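Tailspike protein (Siphovirus 9NA, PDB 3RIQ) probably binds the O-antigen of Salmonella lipopolysaccharide and cleaves it as an endorhamnosidase, serving the phage as its trimeric receptor-binding tailspike. Local coordinates at residues L487-N490 with H496-I499; K474-A477 with A482-G485. All blocks are in the same frame, centred on the assembly; numbering follows the deposited sequence.

Interaction 1 of 2, residues L487-N490 with H496-I499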
loop_
_atom_site.group_PDB
_atom_site.type_symbol
_atom_site.label_atom_id
_atom_site.label_comp_id
_atom_site.label_asym_id
_atom_site.label_seq_id
_atom_site.Cartn_x
_atom_site.Cartn_y
_atom_site.Cartn_z
ATOM N N LEU A 487 -13.188 5.500 -44.357
ATOM C CA LEU A 487 -12.000 5.870 -45.096
ATOM C C LEU A 487 -10.933 4.840 -44.871
ATOM O O LEU A 487 -10.837 4.275 -43.764
ATOM C CB LEU A 487 -11.530 7.275 -44.747
ATOM C CG LEU A 487 -10.618 7.596 -43.600
ATOM C CD1 LEU A 487 -9.191 7.097 -43.776
ATOM C CD2 LEU A 487 -10.594 9.101 -43.357
ATOM N N GLN A 488 -10.112 4.615 -45.890
ATOM C CA GLN A 488 -8.934 3.778 -45.709
ATOM C C GLN A 488 -7.716 4.443 -46.312
ATOM O O GLN A 488 -7.840 5.268 -47.238
ATOM C CB GLN A 488 -9.133 2.395 -46.354
ATOM C CG GLN A 488 -10.447 1.698 -45.953
ATOM C CD GLN A 488 -10.528 0.262 -46.449
ATOM O OE1 GLN A 488 -9.914 -0.100 -47.462
ATOM N NE2 GLN A 488 -11.246 -0.578 -45.707
ATOM N N LEU A 489 -6.535 4.091 -45.796
ATOM C CA LEU A 489 -5.263 4.519 -46.391
ATOM C C LEU A 489 -4.397 3.303 -46.683
ATOM O O LEU A 489 -4.261 2.408 -45.834
ATOM C CB LEU A 489 -4.478 5.462 -45.470
ATOM C CG LEU A 489 -5.082 6.814 -45.071
ATOM C CD1 LEU A 489 -5.206 7.787 -46.236
ATOM C CD2 LEU A 489 -6.407 6.621 -44.412
ATOM N N ASN A 490 -3.825 3.277 -47.895
ATOM C CA ASN A 490 -2.868 2.248 -48.325
ATOM C C ASN A 490 -3.464 0.839 -48.538
ATOM O O ASN A 490 -2.765 -0.163 -48.353
ATOM C CB ASN A 490 -1.628 2.210 -47.392
ATOM C CG ASN A 490 -0.437 1.494 -48.033
ATOM O OD1 ASN A 490 -0.187 1.677 -49.250
ATOM N ND2 ASN A 490 0.277 0.667 -47.249
ATOM N N HIS A 496 -2.856 5.126 -51.373
ATOM C CA HIS A 496 -3.905 6.088 -51.721
ATOM C C HIS A 496 -4.940 6.148 -50.597
ATOM O O HIS A 496 -5.042 5.233 -49.753
ATOM C CB HIS A 496 -4.640 5.623 -52.976
ATOM C CG HIS A 496 -5.375 4.333 -52.787
ATOM N ND1 HIS A 496 -4.732 3.168 -52.412
ATOM C CD2 HIS A 496 -6.694 4.023 -52.880
ATOM C CE1 HIS A 496 -5.620 2.192 -52.303
ATOM N NE2 HIS A 496 -6.815 2.683 -52.585
ATOM N N MET A 497 -5.733 7.209 -50.589
ATOM C CA MET A 497 -6.941 7.232 -49.758
ATOM C C MET A 497 -8.142 6.626 -50.505
ATOM O O MET A 497 -8.432 7.037 -51.652
ATOM C CB MET A 497 -7.260 8.663 -49.333
ATOM C CG MET A 497 -8.465 8.831 -48.412
ATOM S SD MET A 497 -8.784 10.603 -48.089
ATOM C CE MET A 497 -7.653 10.938 -46.817
ATOM N N SER A 498 -8.818 5.666 -49.880
ATOM C CA SER A 498 -10.151 5.256 -50.336
ATOM C C SER A 498 -11.182 6.151 -49.668
ATOM O O SER A 498 -11.225 6.247 -48.426
ATOM C CB SER A 498 -10.429 3.793 -49.985
ATOM O OG SER A 498 -9.381 2.974 -50.456
ATOM N N ILE A 499 -11.999 6.798 -50.493
ATOM C CA ILE A 499 -12.908 7.844 -50.029
ATOM C C ILE A 499 -14.361 7.320 -50.120
ATOM O O ILE A 499 -14.828 6.980 -51.218
ATOM C CB ILE A 499 -12.745 9.130 -50.906
ATOM C CG1 ILE A 499 -11.283 9.629 -50.904
ATOM C CG2 ILE A 499 -13.794 10.197 -50.528
ATOM C CD1 ILE A 499 -11.012 10.788 -51.860
HETATM O O HOH W 1 -11.082 0.740 -49.870
#
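Gln-488 and Ser-498 form an antiparallel hydrogen-bonded pair between strands 487-489 and 497-499, whose axes run at 166° and come within 4.6 Å of each other. Gln-488 N gives its hydrogen to Ser-498 O at 3.2 Å, in the carbonyl plane on a lone pair, and Ser-498 N returns a bond of 2.8 Å to Gln-488 O, tilted 30° from that carbonyl's plane. A third bond, Asn-490 N to His-496 O at 3.0 Å, ties the strands together next to the loop. Leu-489 and Met-497 make the neighbouring non-hydrogen-bonded pair, where Leu-489 CA also closes on His-496 O. Their side chains lie alongside each other and point the same way: in the conformer given, one of two, Leu-489 CD1 rests 3.8 Å from Met-497 CB. The Met-497 chain, extended to SD, bends at chi3 (-82°). Met-497 also packs on Leu-487 of the second subunit and Met-497 of the third, so this face probably lies in the trimer's interior. On the other face, Gln-488 and Ser-498 meet at their CB atoms, and one water links their polar ends, donating to Gln-488 OE1 at 2.8 Å and lying 2.9 Å from Ser-498 OG. Gln-488 NE2 bonds Glu-486 of its own chain and Glu-512 of the second subunit, which should fix the amide's rotation. His-496 NE2 reaches Ala-510 O of that subunit. This is the last hairpin of this chain's five-stranded antiparallel sheet, which runs on through Ile-499 into the second subunit, consistent with the intertwined C-terminal part of P22-type tailspikes.

Interaction 2 of 2, residues K474-A477 with A482-G485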
loop_
_atom_site.group_PDB
_atom_site.type_symbol
_atom_site.label_atom_id
_atom_site.label_comp_id
_atom_site.label_asym_id
_atom_site.label_seq_id
_atom_site.Cartn_x
_atom_site.Cartn_y
_atom_site.Cartn_z
ATOM N N LYS A 474 -7.713 2.522 -41.208
ATOM C CA LYS A 474 -9.142 2.618 -41.472
ATOM C C LYS A 474 -9.790 3.483 -40.416
ATOM O O LYS A 474 -9.341 3.487 -39.246
ATOM C CB LYS A 474 -9.820 1.244 -41.447
ATOM C CG LYS A 474 -9.130 0.189 -42.267
ATOM C CD LYS A 474 -9.708 -1.180 -41.939
ATOM C CE LYS A 474 -8.972 -2.241 -42.716
ATOM N NZ LYS A 474 -9.444 -3.634 -42.429
ATOM N N LEU A 475 -10.864 4.175 -40.785
ATOM C CA LEU A 475 -11.640 4.972 -39.829
ATOM C C LEU A 475 -13.093 4.961 -40.274
ATOM O O LEU A 475 -13.372 5.231 -41.456
ATOM C CB LEU A 475 -11.112 6.416 -39.759
ATOM C CG LEU A 475 -11.866 7.421 -38.867
ATOM C CD1 LEU A 475 -11.875 6.968 -37.387
ATOM C CD2 LEU A 475 -11.297 8.869 -39.005
ATOM N N SER A 476 -14.020 4.622 -39.370
ATOM C CA SER A 476 -15.429 4.477 -39.779
ATOM C C SER A 476 -16.407 4.956 -38.712
ATOM O O SER A 476 -16.105 4.916 -37.498
ATOM C CB SER A 476 -15.766 3.009 -40.159
ATOM O OG SER A 476 -15.664 2.177 -38.986
ATOM N N ALA A 477 -17.547 5.437 -39.186
ATOM C CA ALA A 477 -18.711 5.765 -38.362
ATOM C C ALA A 477 -19.672 4.566 -38.329
ATOM O O ALA A 477 -19.305 3.461 -38.740
ATOM C CB ALA A 477 -19.436 7.019 -38.926
ATOM N N ALA A 482 -24.595 -0.700 -38.198
ATOM C CA ALA A 482 -23.546 -1.235 -39.059
ATOM C C ALA A 482 -22.464 -0.192 -39.354
ATOM O O ALA A 482 -22.761 1.005 -39.487
ATOM C CB ALA A 482 -24.140 -1.769 -40.360
ATOM N N ARG A 483 -21.207 -0.628 -39.438
ATOM C CA ARG A 483 -20.150 0.352 -39.727
ATOM C C ARG A 483 -20.291 0.910 -41.142
ATOM O O ARG A 483 -20.603 0.164 -42.093
ATOM C CB ARG A 483 -18.755 -0.214 -39.469
ATOM C CG ARG A 483 -18.615 -0.778 -38.041
ATOM C CD ARG A 483 -17.408 -0.267 -37.290
ATOM N NE ARG A 483 -17.425 1.169 -37.052
ATOM C CZ ARG A 483 -18.033 1.757 -36.024
ATOM N NH1 ARG A 483 -18.745 1.031 -35.160
ATOM N NH2 ARG A 483 -17.930 3.079 -35.866
ATOM N N VAL A 484 -20.069 2.221 -41.282
ATOM C CA VAL A 484 -20.285 2.902 -42.574
ATOM C C VAL A 484 -19.284 4.044 -42.765
ATOM O O VAL A 484 -18.593 4.437 -41.828
ATOM C CB VAL A 484 -21.714 3.530 -42.694
ATOM C CG1 VAL A 484 -22.814 2.483 -42.642
ATOM C CG2 VAL A 484 -21.928 4.611 -41.667
ATOM N N GLY A 485 -19.252 4.607 -43.961
ATOM C CA GLY A 485 -18.452 5.806 -44.206
ATOM C C GLY A 485 -16.970 5.599 -43.957
ATOM O O GLY A 485 -16.322 6.429 -43.337
#
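Arg-483 grips Ser-476 side-on, spending two nitrogens on two different atoms. Arg-483 NE donates to Ser-476 OG at 2.8 Å and Arg-483 NH2 to Ser-476 O at 3.1 Å; both acceptors lie within 6° of the guanidinium plane, though NH2 comes from above the carbonyl plane of Ser-476. The serine oxygen is set for this by chi1 of 66°, which lodges OG between its own backbone N and carbonyl carbon, facing the arginine. Arg-483 folds back to meet it, with bends at chi2 (-129°) and chi3 that bring CD to 3.4 Å from Ser-476 OG. The carbonyl oxygen of Ala-477 sits over one face of the guanidinium, close to CZ, without a hydrogen bond to it; its bond comes from Val-484 N at 2.9 Å, again from above the carbonyl plane. The return bond, Ala-477 N to Val-484 O, is weak. Ala-477 and Val-484 are thus an antiparallel hydrogen-bonded pair, and Val-484 CG2 lies 4.0 Å from Ala-477 C. Gly-485, with positive phi, follows where the chain turns a corner. NH1 of Arg-483 bonds Pro-453 O, carrying the grip to a further part of the chain, while Ala-477 packs on Ser-471 of the third subunit. Two neutral oxygens of Ser-476 and the Pro-453 carbonyl are among the acceptors of the guanidinium's hydrogens; these bonds probably fix the arginine's orientation across the twisted hairpin end, its charge probably eased by carbonyl and hydroxyl dipoles.

Interactions 1 and 2 share strand 482-489, the fourth strand of a five-stranded antiparallel sheet, and follow one another along the chain with centres about 12 Å apart. Interaction 2 joins this strand to 470-479 at the hairpin end; past the corner at Gly-485, interaction 1 joins it to 497-500. They touch directly: Leu-487 N lies 2.9 Å from Leu-475 O, a probable hydrogen bond, and the Lys-474 chain packs on Gln-488, with Lys-474 CE 4.1 Å from Gln-488 NE2. Both contacts also pack against the third subunit. Their centres lie about 51 Å and 43 Å respectively from the chain's centre, beyond the parallel beta-helix coils.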